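Local coordinates for protein mandelate racemase / muconate lactonizing enzyme (Burkholderia pseudomallei, PDB 2POD) that is of unknown specific function but, as an enolase-superfamily member with a sodium ion bound in its metal site, may act as a lyase, at residues L33-Y38 against G326-T331; D115-Y120 against H335-A340; T173-W178 against D213-M218; A275-F280 against L302-K307. All blocks are in the same frame, centred on the assembly; numbering follows the deposited sequence.

Contact 1. Residues L33-Y38 against G326-T331; sequences LGETFY and GPVVLT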
loop_
_atom_site.group_PDB
_atom_site.type_symbol
_atom_site.label_atom_id
_atom_site.label_comp_id
_atom_site.label_asym_id
_atom_site.label_seq_id
_atom_site.Cartn_x
_atom_site.Cartn_y
_atom_site.Cartn_z
ATOM N N LEU B 33 -43.301 1.010 19.472
ATOM C CA LEU B 33 -43.513 0.118 18.332
ATOM C C LEU B 33 -42.229 -0.099 17.534
ATOM O O LEU B 33 -41.621 0.853 17.036
ATOM C CB LEU B 33 -44.585 0.678 17.405
ATOM C CG LEU B 33 -45.685 -0.232 16.861
ATOM C CD1 LEU B 33 -46.320 0.436 15.657
ATOM C CD2 LEU B 33 -45.250 -1.678 16.539
ATOM N N GLY B 34 -41.833 -1.362 17.418
ATOM C CA GLY B 34 -40.763 -1.767 16.521
ATOM C C GLY B 34 -41.237 -2.650 15.387
ATOM O O GLY B 34 -42.364 -3.163 15.398
ATOM N N GLU B 35 -40.360 -2.828 14.404
ATOM C CA GLU B 35 -40.653 -3.656 13.241
ATOM C C GLU B 35 -39.366 -4.241 12.676
ATOM O O GLU B 35 -38.320 -3.598 12.740
ATOM C CB GLU B 35 -41.328 -2.809 12.171
ATOM C CG GLU B 35 -42.095 -3.571 11.125
ATOM C CD GLU B 35 -42.649 -2.651 10.070
ATOM O OE1 GLU B 35 -41.849 -2.081 9.309
ATOM O OE2 GLU B 35 -43.880 -2.474 10.013
ATOM N N THR B 36 -39.453 -5.448 12.117
ATOM C CA THR B 36 -38.459 -5.939 11.160
ATOM C C THR B 36 -39.046 -6.889 10.112
ATOM O O THR B 36 -40.174 -7.356 10.251
ATOM C CB THR B 36 -37.249 -6.599 11.864
ATOM O OG1 THR B 36 -36.227 -6.873 10.897
ATOM C CG2 THR B 36 -37.650 -7.883 12.571
ATOM N N PHE B 37 -38.265 -7.175 9.072
ATOM C CA PHE B 37 -38.753 -7.880 7.896
ATOM C C PHE B 37 -37.804 -9.014 7.492
ATOM O O PHE B 37 -36.590 -8.928 7.722
ATOM C CB PHE B 37 -38.927 -6.891 6.746
ATOM C CG PHE B 37 -39.950 -7.303 5.719
ATOM C CD1 PHE B 37 -41.308 -7.060 5.927
ATOM C CD2 PHE B 37 -39.555 -7.916 4.528
ATOM C CE1 PHE B 37 -42.256 -7.424 4.964
ATOM C CE2 PHE B 37 -40.494 -8.280 3.557
ATOM C CZ PHE B 37 -41.849 -8.036 3.777
ATOM N N TYR B 38 -38.377 -10.063 6.890
ATOM C CA TYR B 38 -37.751 -11.379 6.689
ATOM C C TYR B 38 -37.465 -12.163 7.954
ATOM O O TYR B 38 -37.133 -11.583 8.983
ATOM C CB TYR B 38 -36.507 -11.333 5.781
ATOM C CG TYR B 38 -36.762 -10.787 4.397
ATOM C CD1 TYR B 38 -37.874 -11.187 3.650
ATOM C CD2 TYR B 38 -35.883 -9.873 3.828
ATOM C CE1 TYR B 38 -38.101 -10.679 2.372
ATOM C CE2 TYR B 38 -36.102 -9.356 2.556
ATOM C CZ TYR B 38 -37.212 -9.761 1.835
ATOM O OH TYR B 38 -37.414 -9.245 0.576
ATOM N N GLY B 326 -42.152 -3.043 5.706
ATOM C CA GLY B 326 -43.319 -2.661 6.501
ATOM C C GLY B 326 -43.459 -1.162 6.736
ATOM O O GLY B 326 -42.512 -0.407 6.493
ATOM N N PRO B 327 -44.651 -0.719 7.202
ATOM C CA PRO B 327 -44.948 0.704 7.403
ATOM C C PRO B 327 -44.143 1.392 8.506
ATOM O O PRO B 327 -43.871 2.592 8.402
ATOM C CB PRO B 327 -46.441 0.705 7.756
ATOM C CG PRO B 327 -46.699 -0.643 8.304
ATOM C CD PRO B 327 -45.821 -1.560 7.519
ATOM N N VAL B 328 -43.771 0.650 9.550
ATOM C CA VAL B 328 -43.057 1.234 10.687
ATOM C C VAL B 328 -41.619 1.559 10.299
ATOM O O VAL B 328 -41.097 2.618 10.668
ATOM C CB VAL B 328 -43.118 0.329 11.944
ATOM C CG1 VAL B 328 -42.110 0.759 13.014
ATOM C CG2 VAL B 328 -44.512 0.314 12.506
ATOM N N VAL B 329 -41.011 0.659 9.524
ATOM C CA VAL B 329 -39.683 0.882 8.940
ATOM C C VAL B 329 -39.652 2.102 8.016
ATOM O O VAL B 329 -38.745 2.924 8.124
ATOM C CB VAL B 329 -39.114 -0.412 8.275
ATOM C CG1 VAL B 329 -38.022 -0.114 7.255
ATOM C CG2 VAL B 329 -38.575 -1.332 9.341
ATOM N N LEU B 330 -40.667 2.244 7.162
ATOM C CA LEU B 330 -40.787 3.399 6.255
ATOM C C LEU B 330 -40.879 4.723 7.015
ATOM O O LEU B 330 -40.395 5.750 6.553
ATOM C CB LEU B 330 -42.012 3.240 5.338
ATOM C CG LEU B 330 -42.181 3.996 4.005
ATOM C CD1 LEU B 330 -43.398 4.884 3.988
ATOM C CD2 LEU B 330 -40.965 4.755 3.481
ATOM N N THR B 331 -41.504 4.678 8.184
ATOM C CA THR B 331 -41.764 5.861 8.988
ATOM C C THR B 331 -40.505 6.264 9.739
ATOM O O THR B 331 -40.122 7.436 9.726
ATOM C CB THR B 331 -42.905 5.584 9.976
ATOM O OG1 THR B 331 -44.028 5.083 9.248
ATOM C CG2 THR B 331 -43.305 6.829 10.726
HETATM O O HOH W 1 -40.246 -4.123 8.310
#
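Glu35 OE1 is held from two sources at once: the backbone N of Val329 donates to it at 2.9 Å, nearly straight at 160°, and water 1 donates to it at 2.8 Å. That water also accepts a weak bond from Gly326 N. The second oxygen, Glu35 OE2, takes the preceding amide, Val328 N, at 3.2 Å and a further bond from Trp21 NE1. Both amides approach from above the carboxylate plane, Val329 N lying 52° out of it, the group standing over the first turn of helix 327-339, right after the N-cap residue Gly326. The side chain reaches there by running straight out from strand 33-37, with CG trans to the backbone N (chi1 -160°). Four groups therefore fix the rotation of a buried carboxylate, and the open N-H groups of the helix end would probably favour its negative charge. Apolar atoms close in beside it. The Glu35 stem rests on the isopropyl group of Val328, CB to CB 3.6 Å, while Val328 CG2 meets Leu33 CD1 at 3.6 Å. Pro327 CD touches Glu35 OE2 at 3.3 Å, the two side chains crossing at about a right angle, and Val329 CG2 lies 3.4 Å from Glu35 OE1. Helix 81-101 adds Ile91 against Val328. Strand 31-37 is an outermost strand, within this chain, of the four-stranded antiparallel sheet; the contact joins the N-terminal capping domain to the start of a barrel helix, the two-domain architecture of the enolase superfamily.

Contact 2. Residues D115-Y120 against H335-A340; sequences DTIRTY and HLSLNA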
loop_
_atom_site.group_PDB
_atom_site.type_symbol
_atom_site.label_atom_id
_atom_site.label_comp_id
_atom_site.label_asym_id
_atom_site.label_seq_id
_atom_site.Cartn_x
_atom_site.Cartn_y
_atom_site.Cartn_z
ATOM N N ASP B 115 -37.792 19.756 5.718
ATOM C CA ASP B 115 -39.196 19.451 6.046
ATOM C C ASP B 115 -39.699 18.181 5.359
ATOM O O ASP B 115 -40.355 17.349 5.986
ATOM C CB ASP B 115 -40.120 20.622 5.693
ATOM C CG ASP B 115 -39.773 21.895 6.445
ATOM O OD1 ASP B 115 -39.857 22.982 5.826
ATOM O OD2 ASP B 115 -39.421 21.810 7.644
ATOM N N THR B 116 -39.408 18.058 4.066
ATOM C CA THR B 116 -39.656 16.836 3.311
ATOM C C THR B 116 -38.350 16.356 2.689
ATOM O O THR B 116 -37.403 17.135 2.537
ATOM C CB THR B 116 -40.668 17.067 2.169
ATOM O OG1 THR B 116 -40.156 18.052 1.256
ATOM C CG2 THR B 116 -42.036 17.511 2.710
ATOM N N ILE B 117 -38.308 15.079 2.318
ATOM C CA ILE B 117 -37.226 14.553 1.496
ATOM C C ILE B 117 -37.783 13.954 0.218
ATOM O O ILE B 117 -38.860 13.366 0.230
ATOM C CB ILE B 117 -36.337 13.537 2.269
ATOM C CG1 ILE B 117 -35.141 13.089 1.419
ATOM C CG2 ILE B 117 -37.152 12.373 2.819
ATOM C CD1 ILE B 117 -34.065 12.375 2.175
ATOM N N ARG B 118 -37.055 14.146 -0.881
ATOM C CA ARG B 118 -37.304 13.468 -2.150
ATOM C C ARG B 118 -37.458 11.962 -1.968
ATOM O O ARG B 118 -36.665 11.319 -1.273
ATOM C CB ARG B 118 -36.163 13.767 -3.125
ATOM C CG ARG B 118 -36.393 13.292 -4.545
ATOM C CD ARG B 118 -35.378 13.912 -5.476
ATOM N NE ARG B 118 -35.427 13.320 -6.809
ATOM C CZ ARG B 118 -34.523 12.474 -7.292
ATOM N NH1 ARG B 118 -33.479 12.109 -6.555
ATOM N NH2 ARG B 118 -34.660 12.001 -8.524
ATOM N N THR B 119 -38.507 11.418 -2.570
ATOM C CA THR B 119 -38.705 9.980 -2.600
ATOM C C THR B 119 -38.355 9.417 -3.971
ATOM O O THR B 119 -38.295 10.156 -4.948
ATOM C CB THR B 119 -40.137 9.590 -2.156
ATOM O OG1 THR B 119 -40.139 8.237 -1.694
ATOM C CG2 THR B 119 -41.159 9.754 -3.292
ATOM N N TYR B 120 -38.082 8.119 -4.020
ATOM C CA TYR B 120 -38.000 7.379 -5.272
ATOM C C TYR B 120 -38.814 6.108 -5.155
ATOM O O TYR B 120 -38.954 5.555 -4.061
ATOM C CB TYR B 120 -36.543 7.074 -5.667
ATOM C CG TYR B 120 -35.841 5.960 -4.912
ATOM C CD1 TYR B 120 -35.804 4.655 -5.417
ATOM C CD2 TYR B 120 -35.185 6.216 -3.706
ATOM C CE1 TYR B 120 -35.155 3.628 -4.724
ATOM C CE2 TYR B 120 -34.522 5.198 -3.011
ATOM C CZ TYR B 120 -34.518 3.909 -3.523
ATOM O OH TYR B 120 -33.862 2.904 -2.847
ATOM N N HIS B 335 -38.011 9.612 9.380
ATOM C CA HIS B 335 -37.382 10.284 10.510
ATOM C C HIS B 335 -35.861 10.446 10.348
ATOM O O HIS B 335 -35.344 11.553 10.510
ATOM C CB HIS B 335 -37.722 9.573 11.823
ATOM C CG HIS B 335 -39.088 9.895 12.356
ATOM N ND1 HIS B 335 -39.357 11.039 13.078
ATOM C CD2 HIS B 335 -40.255 9.210 12.294
ATOM C CE1 HIS B 335 -40.631 11.049 13.429
ATOM N NE2 HIS B 335 -41.200 9.955 12.957
ATOM N N LEU B 336 -35.163 9.361 10.001
ATOM C CA LEU B 336 -33.711 9.410 9.750
ATOM C C LEU B 336 -33.359 10.301 8.556
ATOM O O LEU B 336 -32.422 11.099 8.616
ATOM C CB LEU B 336 -33.116 7.992 9.579
ATOM C CG LEU B 336 -31.657 7.861 9.096
ATOM C CD1 LEU B 336 -30.679 8.300 10.180
ATOM C CD2 LEU B 336 -31.320 6.451 8.602
ATOM N N SER B 337 -34.139 10.178 7.490
ATOM C CA SER B 337 -33.935 10.945 6.273
ATOM C C SER B 337 -34.192 12.434 6.444
ATOM O O SER B 337 -33.691 13.249 5.659
ATOM C CB SER B 337 -34.831 10.406 5.169
ATOM O OG SER B 337 -34.386 9.133 4.767
ATOM N N LEU B 338 -34.985 12.783 7.455
ATOM C CA LEU B 338 -35.256 14.180 7.782
ATOM C C LEU B 338 -34.138 14.743 8.649
ATOM O O LEU B 338 -33.762 15.898 8.514
ATOM C CB LEU B 338 -36.613 14.309 8.485
ATOM C CG LEU B 338 -37.830 14.790 7.677
ATOM C CD1 LEU B 338 -38.051 14.031 6.384
ATOM C CD2 LEU B 338 -39.095 14.771 8.528
ATOM N N ASN B 339 -33.594 13.907 9.526
ATOM C CA ASN B 339 -32.514 14.332 10.401
ATOM C C ASN B 339 -31.162 14.469 9.710
ATOM O O ASN B 339 -30.479 15.471 9.895
ATOM C CB ASN B 339 -32.370 13.415 11.607
ATOM C CG ASN B 339 -31.033 13.594 12.297
ATOM O OD1 ASN B 339 -30.805 14.597 12.979
ATOM N ND2 ASN B 339 -30.125 12.641 12.091
ATOM N N ALA B 340 -30.768 13.448 8.948
ATOM C CA ALA B 340 -29.392 13.344 8.445
ATOM C C ALA B 340 -29.088 14.423 7.403
ATOM O O ALA B 340 -29.778 14.516 6.390
ATOM C CB ALA B 340 -29.129 11.955 7.877
#
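In the modified TIM barrel of the enolase superfamily, strand 117-122 packs against the last turns of helix 327-339, and Ile117 makes most of the contact from the strand side, against Ser337 and Leu338. Ile117 uses both of its branches. Ile117 CD1 presses on Ser337, 3.7 Å from its CB and 3.6 Å from its carbonyl O, while Ile117 CG2 reaches the same Ser337 CB at 3.8 Å and Leu338 CD1 at 4.0 Å. The fork straddles the serine methylene because CG1 is trans to the backbone N (chi1 -175°), which leaves CG2 between N and the carbonyl carbon. Leu338 leaves its helix along the flank of the contact, but its end bends back to the strand segment: Leu338 CD2 lies 3.8 Å from Asp115 O, so the isobutyl group covers the backbone just ahead of Ile117. The polar groups at this seam find their partners to the side. Ser337 OG donates back to its own helix at Ser333 O, and Arg114 NH1 binds both Ser337 O and Ala340 O, tying the helix end to the residue before Asp115. Asp115 O takes Thr373 OG1, while the Asp115 carboxylate forms a salt bridge with Lys112. Strand 371-373 pairs beside Ile117 and places Ile372 on it. Between the two segments, then, methyl groups pack on a methylene, on one another and on two carbonyl oxygens; the contact depends on fit and burial, and the directional bonds lie around the seam, with arginine, threonine and main-chain partners.

Contact 3. Residues T173-W178 against D213-M218; sequences TAMKIW and DKMDVM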
loop_
_atom_site.group_PDB
_atom_site.type_symbol
_atom_site.label_atom_id
_atom_site.label_comp_id
_atom_site.label_asym_id
_atom_site.label_seq_id
_atom_site.Cartn_x
_atom_site.Cartn_y
_atom_site.Cartn_z
ATOM N N THR B 173 -39.543 11.629 -9.475
ATOM C CA THR B 173 -38.461 11.789 -10.457
ATOM C C THR B 173 -37.358 10.727 -10.362
ATOM O O THR B 173 -36.265 10.923 -10.906
ATOM C CB THR B 173 -37.815 13.199 -10.409
ATOM O OG1 THR B 173 -37.419 13.510 -9.068
ATOM C CG2 THR B 173 -38.780 14.265 -10.914
ATOM N N ALA B 174 -37.651 9.604 -9.700
ATOM C CA ALA B 174 -36.722 8.463 -9.651
ATOM C C ALA B 174 -37.394 7.097 -9.463
ATOM O O ALA B 174 -38.278 6.946 -8.622
ATOM C CB ALA B 174 -35.643 8.688 -8.587
HETATM N N MSE B 175 -36.962 6.109 -10.250
HETATM C CA MSE B 175 -37.382 4.708 -10.067
HETATM C C MSE B 175 -36.209 3.765 -9.833
HETATM O O MSE B 175 -35.134 3.941 -10.410
HETATM C CB MSE B 175 -38.154 4.172 -11.274
HETATM C CG MSE B 175 -38.841 5.196 -12.120
HETATM SE SE MSE B 175 -38.797 4.829 -14.034
HETATM C CE MSE B 175 -39.209 2.917 -14.039
ATOM N N LYS B 176 -36.448 2.737 -9.022
ATOM C CA LYS B 176 -35.574 1.572 -8.959
ATOM C C LYS B 176 -36.177 0.343 -9.627
ATOM O O LYS B 176 -37.296 -0.067 -9.315
ATOM C CB LYS B 176 -35.211 1.245 -7.514
ATOM C CG LYS B 176 -34.059 0.262 -7.386
ATOM C CD LYS B 176 -33.400 0.378 -6.037
ATOM C CE LYS B 176 -34.138 -0.448 -5.007
ATOM N NZ LYS B 176 -33.616 -0.193 -3.635
ATOM N N ILE B 177 -35.417 -0.247 -10.545
ATOM C CA ILE B 177 -35.833 -1.472 -11.224
ATOM C C ILE B 177 -34.780 -2.583 -11.083
ATOM O O ILE B 177 -33.645 -2.315 -10.695
ATOM C CB ILE B 177 -36.167 -1.205 -12.708
ATOM C CG1 ILE B 177 -34.934 -0.678 -13.450
ATOM C CG2 ILE B 177 -37.324 -0.201 -12.814
ATOM C CD1 ILE B 177 -35.060 -0.721 -14.949
ATOM N N TRP B 178 -35.162 -3.824 -11.388
ATOM C CA TRP B 178 -34.226 -4.945 -11.311
ATOM C C TRP B 178 -34.300 -5.999 -12.429
ATOM O O TRP B 178 -34.444 -7.189 -12.138
ATOM C CB TRP B 178 -34.275 -5.604 -9.928
ATOM C CG TRP B 178 -35.643 -5.980 -9.454
ATOM C CD1 TRP B 178 -36.247 -7.202 -9.571
ATOM C CD2 TRP B 178 -36.582 -5.134 -8.776
ATOM N NE1 TRP B 178 -37.504 -7.166 -9.014
ATOM C CE2 TRP B 178 -37.735 -5.909 -8.520
ATOM C CE3 TRP B 178 -36.562 -3.795 -8.362
ATOM C CZ2 TRP B 178 -38.851 -5.392 -7.865
ATOM C CZ3 TRP B 178 -37.672 -3.283 -7.724
ATOM C CH2 TRP B 178 -38.797 -4.082 -7.470
ATOM N N ASP B 213 -34.166 12.726 -19.814
ATOM C CA ASP B 213 -33.475 13.499 -18.776
ATOM C C ASP B 213 -34.190 13.572 -17.426
ATOM O O ASP B 213 -33.546 13.771 -16.394
ATOM C CB ASP B 213 -33.239 14.929 -19.273
ATOM C CG ASP B 213 -31.866 15.119 -19.887
ATOM O OD1 ASP B 213 -31.073 14.151 -19.917
ATOM O OD2 ASP B 213 -31.579 16.249 -20.342
ATOM N N LYS B 214 -35.513 13.424 -17.442
ATOM C CA LYS B 214 -36.361 13.850 -16.330
ATOM C C LYS B 214 -36.391 12.835 -15.192
ATOM O O LYS B 214 -36.753 13.170 -14.067
ATOM C CB LYS B 214 -37.783 14.151 -16.823
ATOM C CG LYS B 214 -37.989 15.587 -17.298
ATOM C CD LYS B 214 -39.401 15.806 -17.835
ATOM C CE LYS B 214 -39.418 15.910 -19.358
ATOM N NZ LYS B 214 -39.267 14.584 -20.027
HETATM N N MSE B 215 -35.998 11.603 -15.500
HETATM C CA MSE B 215 -35.991 10.504 -14.541
HETATM C C MSE B 215 -34.560 10.066 -14.219
HETATM O O MSE B 215 -33.719 9.936 -15.110
HETATM C CB MSE B 215 -36.763 9.322 -15.122
HETATM C CG MSE B 215 -37.069 8.200 -14.151
HETATM SE SE MSE B 215 -38.529 8.622 -12.936
HETATM C CE MSE B 215 -39.894 9.170 -14.225
ATOM N N ASP B 216 -34.289 9.832 -12.943
ATOM C CA ASP B 216 -33.148 9.011 -12.567
ATOM C C ASP B 216 -33.573 7.545 -12.453
ATOM O O ASP B 216 -34.647 7.235 -11.920
ATOM C CB ASP B 216 -32.523 9.513 -11.263
ATOM C CG ASP B 216 -32.112 10.975 -11.325
ATOM O OD1 ASP B 216 -31.490 11.390 -12.330
ATOM O OD2 ASP B 216 -32.408 11.701 -10.353
ATOM N N VAL B 217 -32.735 6.648 -12.973
ATOM C CA VAL B 217 -32.980 5.207 -12.868
ATOM C C VAL B 217 -31.850 4.525 -12.109
ATOM O O VAL B 217 -30.687 4.576 -12.518
ATOM C CB VAL B 217 -33.136 4.507 -14.240
ATOM C CG1 VAL B 217 -33.997 3.262 -14.100
ATOM C CG2 VAL B 217 -33.721 5.441 -15.267
HETATM N N MSE B 218 -32.206 3.889 -11.003
HETATM C CA MSE B 218 -31.246 3.164 -10.206
HETATM C C MSE B 218 -31.454 1.669 -10.387
HETATM O O MSE B 218 -32.574 1.180 -10.324
HETATM C CB MSE B 218 -31.330 3.572 -8.728
HETATM C CG MSE B 218 -32.699 4.005 -8.256
HETATM SE SE MSE B 218 -32.884 5.911 -7.827
HETATM C CE MSE B 218 -32.585 6.720 -9.447
#
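Strands 174-177 and 216-218 are parallel neighbours in the barrel wall, joined by a beta-alpha-beta crossover that includes helix 202-210. Ala174 lies beside Asp216, Met175 beside Val217 and Lys176 beside Met218, and four backbone bonds stitch the segments, among them Asp216 N to Thr173 O and Met218 N to Met175 O, each 3.0 Å. On the face of Ala174, Lys176, Asp216 and Met218, the short Ala174 leaves a hollow. The selenomethionine Met218 folds back into it, its CE 3.7 Å from Ala174 CB, and its CG passes across the Lys176 stem, 3.8 Å from CB. Lys176 then runs on past the strand pair to Glu246, a ligand of the sodium ion, and to Tyr120 OH. Asp216 OD2 forms a hydrogen bond with Tyr191 OH of the third subunit and a salt bridge with Arg118. The other face, with Met175 and Val217, looks to the helices. There Ile177 CG1 rests on Val217 CG1 at 4.1 Å, with Phe204 touching both residues. At the opposite end two selenomethionines cross at about a right angle: Met215, bent at chi2 (76°), swings its selenium back over the Thr173-Ala174 peptide, and Met175 fills the notch beside it against Leu163 and Leu167. That selenium touches three atoms of 173-178 equally closely, Met215 SE lying 3.5 Å from each of Thr173 C, Ala174 N and Met175 CG.

Contact 4. Residues A275-F280 against L302-K307; sequences ATRWGF and LSEARK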
loop_
_atom_site.group_PDB
_atom_site.type_symbol
_atom_site.label_atom_id
_atom_site.label_comp_id
_atom_site.label_asym_id
_atom_site.label_seq_id
_atom_site.Cartn_x
_atom_site.Cartn_y
_atom_site.Cartn_z
ATOM N N ALA B 275 -24.514 -4.742 8.357
ATOM C CA ALA B 275 -24.975 -4.328 9.677
ATOM C C ALA B 275 -23.918 -3.569 10.464
ATOM O O ALA B 275 -22.738 -3.888 10.383
ATOM C CB ALA B 275 -25.486 -5.517 10.458
ATOM N N THR B 276 -24.366 -2.566 11.224
ATOM C CA THR B 276 -23.563 -1.806 12.219
ATOM C C THR B 276 -22.467 -0.892 11.656
ATOM O O THR B 276 -22.153 -0.928 10.462
ATOM C CB THR B 276 -22.988 -2.670 13.378
ATOM O OG1 THR B 276 -21.872 -3.429 12.900
ATOM C CG2 THR B 276 -24.048 -3.610 13.967
ATOM N N ARG B 277 -21.895 -0.075 12.538
ATOM C CA ARG B 277 -20.753 0.780 12.210
ATOM C C ARG B 277 -19.580 -0.019 11.678
ATOM O O ARG B 277 -18.904 0.415 10.753
ATOM C CB ARG B 277 -20.311 1.574 13.439
ATOM C CG ARG B 277 -21.173 2.775 13.744
ATOM C CD ARG B 277 -20.935 3.238 15.169
ATOM N NE ARG B 277 -21.591 2.372 16.143
ATOM C CZ ARG B 277 -21.280 2.314 17.434
ATOM N NH1 ARG B 277 -20.309 3.073 17.927
ATOM N NH2 ARG B 277 -21.948 1.495 18.236
ATOM N N TRP B 278 -19.374 -1.196 12.263
ATOM C CA TRP B 278 -18.318 -2.125 11.883
ATOM C C TRP B 278 -18.428 -2.685 10.464
ATOM O O TRP B 278 -17.425 -2.751 9.738
ATOM C CB TRP B 278 -18.231 -3.239 12.917
ATOM C CG TRP B 278 -17.750 -2.715 14.251
ATOM C CD1 TRP B 278 -16.457 -2.591 14.661
ATOM C CD2 TRP B 278 -18.559 -2.191 15.313
ATOM N NE1 TRP B 278 -16.404 -2.058 15.929
ATOM C CE2 TRP B 278 -17.681 -1.796 16.352
ATOM C CE3 TRP B 278 -19.939 -2.038 15.500
ATOM C CZ2 TRP B 278 -18.139 -1.250 17.561
ATOM C CZ3 TRP B 278 -20.399 -1.489 16.701
ATOM C CH2 TRP B 278 -19.497 -1.104 17.717
ATOM N N GLY B 279 -19.641 -3.064 10.062
ATOM C CA GLY B 279 -19.915 -3.426 8.673
ATOM C C GLY B 279 -19.703 -2.258 7.725
ATOM O O GLY B 279 -19.245 -2.440 6.604
ATOM N N PHE B 280 -20.017 -1.053 8.189
ATOM C CA PHE B 280 -19.880 0.135 7.364
ATOM C C PHE B 280 -18.511 0.788 7.360
ATOM O O PHE B 280 -18.127 1.358 6.341
ATOM C CB PHE B 280 -21.023 1.122 7.600
ATOM C CG PHE B 280 -22.316 0.671 6.991
ATOM C CD1 PHE B 280 -22.613 0.969 5.671
ATOM C CD2 PHE B 280 -23.219 -0.093 7.725
ATOM C CE1 PHE B 280 -23.793 0.533 5.095
ATOM C CE2 PHE B 280 -24.409 -0.531 7.158
ATOM C CZ PHE B 280 -24.693 -0.222 5.838
ATOM N N LEU B 302 -32.123 2.269 14.812
ATOM C CA LEU B 302 -31.849 3.691 14.616
ATOM C C LEU B 302 -30.540 4.091 15.291
ATOM O O LEU B 302 -29.813 4.920 14.760
ATOM C CB LEU B 302 -33.006 4.562 15.112
ATOM C CG LEU B 302 -34.212 4.709 14.180
ATOM C CD1 LEU B 302 -35.464 5.129 14.953
ATOM C CD2 LEU B 302 -33.927 5.683 13.045
ATOM N N SER B 303 -30.255 3.477 16.440
ATOM C CA SER B 303 -28.972 3.577 17.134
ATOM C C SER B 303 -27.726 3.453 16.265
ATOM O O SER B 303 -26.869 4.320 16.311
ATOM C CB SER B 303 -28.894 2.550 18.253
ATOM O OG SER B 303 -29.557 3.025 19.398
ATOM N N GLU B 304 -27.627 2.380 15.486
ATOM C CA GLU B 304 -26.504 2.208 14.566
ATOM C C GLU B 304 -26.637 3.096 13.332
ATOM O O GLU B 304 -25.674 3.736 12.922
ATOM C CB GLU B 304 -26.325 0.735 14.170
ATOM C CG GLU B 304 -25.783 -0.159 15.284
ATOM C CD GLU B 304 -24.341 0.170 15.697
ATOM O OE1 GLU B 304 -24.004 -0.017 16.886
ATOM O OE2 GLU B 304 -23.540 0.604 14.842
ATOM N N ALA B 305 -27.837 3.152 12.766
ATOM C CA ALA B 305 -28.103 3.940 11.560
ATOM C C ALA B 305 -27.917 5.453 11.697
ATOM O O ALA B 305 -27.556 6.105 10.715
ATOM C CB ALA B 305 -29.487 3.613 10.998
ATOM N N ARG B 306 -28.182 6.004 12.890
ATOM C CA ARG B 306 -27.725 7.369 13.289
ATOM C C ARG B 306 -26.275 7.592 12.884
ATOM O O ARG B 306 -25.929 8.599 12.276
ATOM C CB ARG B 306 -27.683 7.495 14.816
ATOM C CG ARG B 306 -28.876 8.021 15.493
ATOM C CD ARG B 306 -28.967 7.355 16.860
ATOM N NE ARG B 306 -28.254 8.075 17.909
ATOM C CZ ARG B 306 -27.844 7.528 19.052
ATOM N NH1 ARG B 306 -28.063 6.235 19.304
ATOM N NH2 ARG B 306 -27.206 8.273 19.947
ATOM N N LYS B 307 -25.450 6.622 13.272
ATOM C CA LYS B 307 -24.036 6.793 13.481
ATOM C C LYS B 307 -23.337 6.447 12.175
ATOM O O LYS B 307 -22.357 7.091 11.801
ATOM C CB LYS B 307 -23.578 5.855 14.597
ATOM C CG LYS B 307 -24.108 6.223 15.964
ATOM C CD LYS B 307 -23.782 5.151 16.998
ATOM C CE LYS B 307 -24.465 5.455 18.326
ATOM N NZ LYS B 307 -24.182 4.407 19.349
#
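The guanidinium of Arg277 is layered between Trp278, whose CH2 lies 3.6 Å above one face, and Lys307, whose CD lies 3.6 Å above the opposite face, both offset toward the rim; at its edge sits the carboxylate of Glu304. The groups belong to two neighbouring outer helices of the TIM barrel, 276-285 and 301-314, whose short segments here run at 37° to each other. Arg277 and Glu304 form a side-on, two-nitrogen salt bridge. Arg277 NE donates to Glu304 OE2 and Arg277 NH2 to Glu304 OE1, each at 2.9 Å, with both oxygens in the guanidinium plane and the two planes only 26° apart. Glu304 gets its oxygens into place by turning about its CB-CG bond (chi2 -66°), which puts the carboxylate across the first turn of the other helix, beside Thr276. Lys307, extended from CG onward, lays its methylenes along the arginine: Lys307 CB is 3.8 Å from Arg277 CD. Its ammonium, NZ, comes within 3.8 Å of Arg277 NH2 and goes on to Asp64, which probably offsets this closeness of like charges. The remaining nitrogen of Arg277, NH1, reaches the fourth subunit, where it binds Glu313 and the Ser310 carbonyl; the bridge within the chain probably helps to hold the arginine for the interface. Trp278 also meets Glu304, its CZ3 approaching OE1 edge-on at 3.9 Å. Glu304 OE2 is doubly held: Arg277 N, 2.9 Å away, reaches it on the anti side and NE on the syn side, from opposite faces of the carboxylate.

From the N terminus, 33-38 in the capping domain opens contact 1 and 115-120, the first barrel strand, opens contact 2. Contacts 3 and 4 then close in series: 173-178 with 213-218, a strand pair, and 275-280 with 302-307, a helix pair. Both fall within the two longer loops. Contact 1 closes at 326-331 and contact 2 at 335-340, so these two cross, and helix 327-339 serves both, taking the capping domain at its start and the first barrel strand at its end. Arg118 joins contacts 2 and 3 through Asp216 and Thr173, while Leu336 packs on Leu302 and Ala305, bringing contact 4 to the same helix.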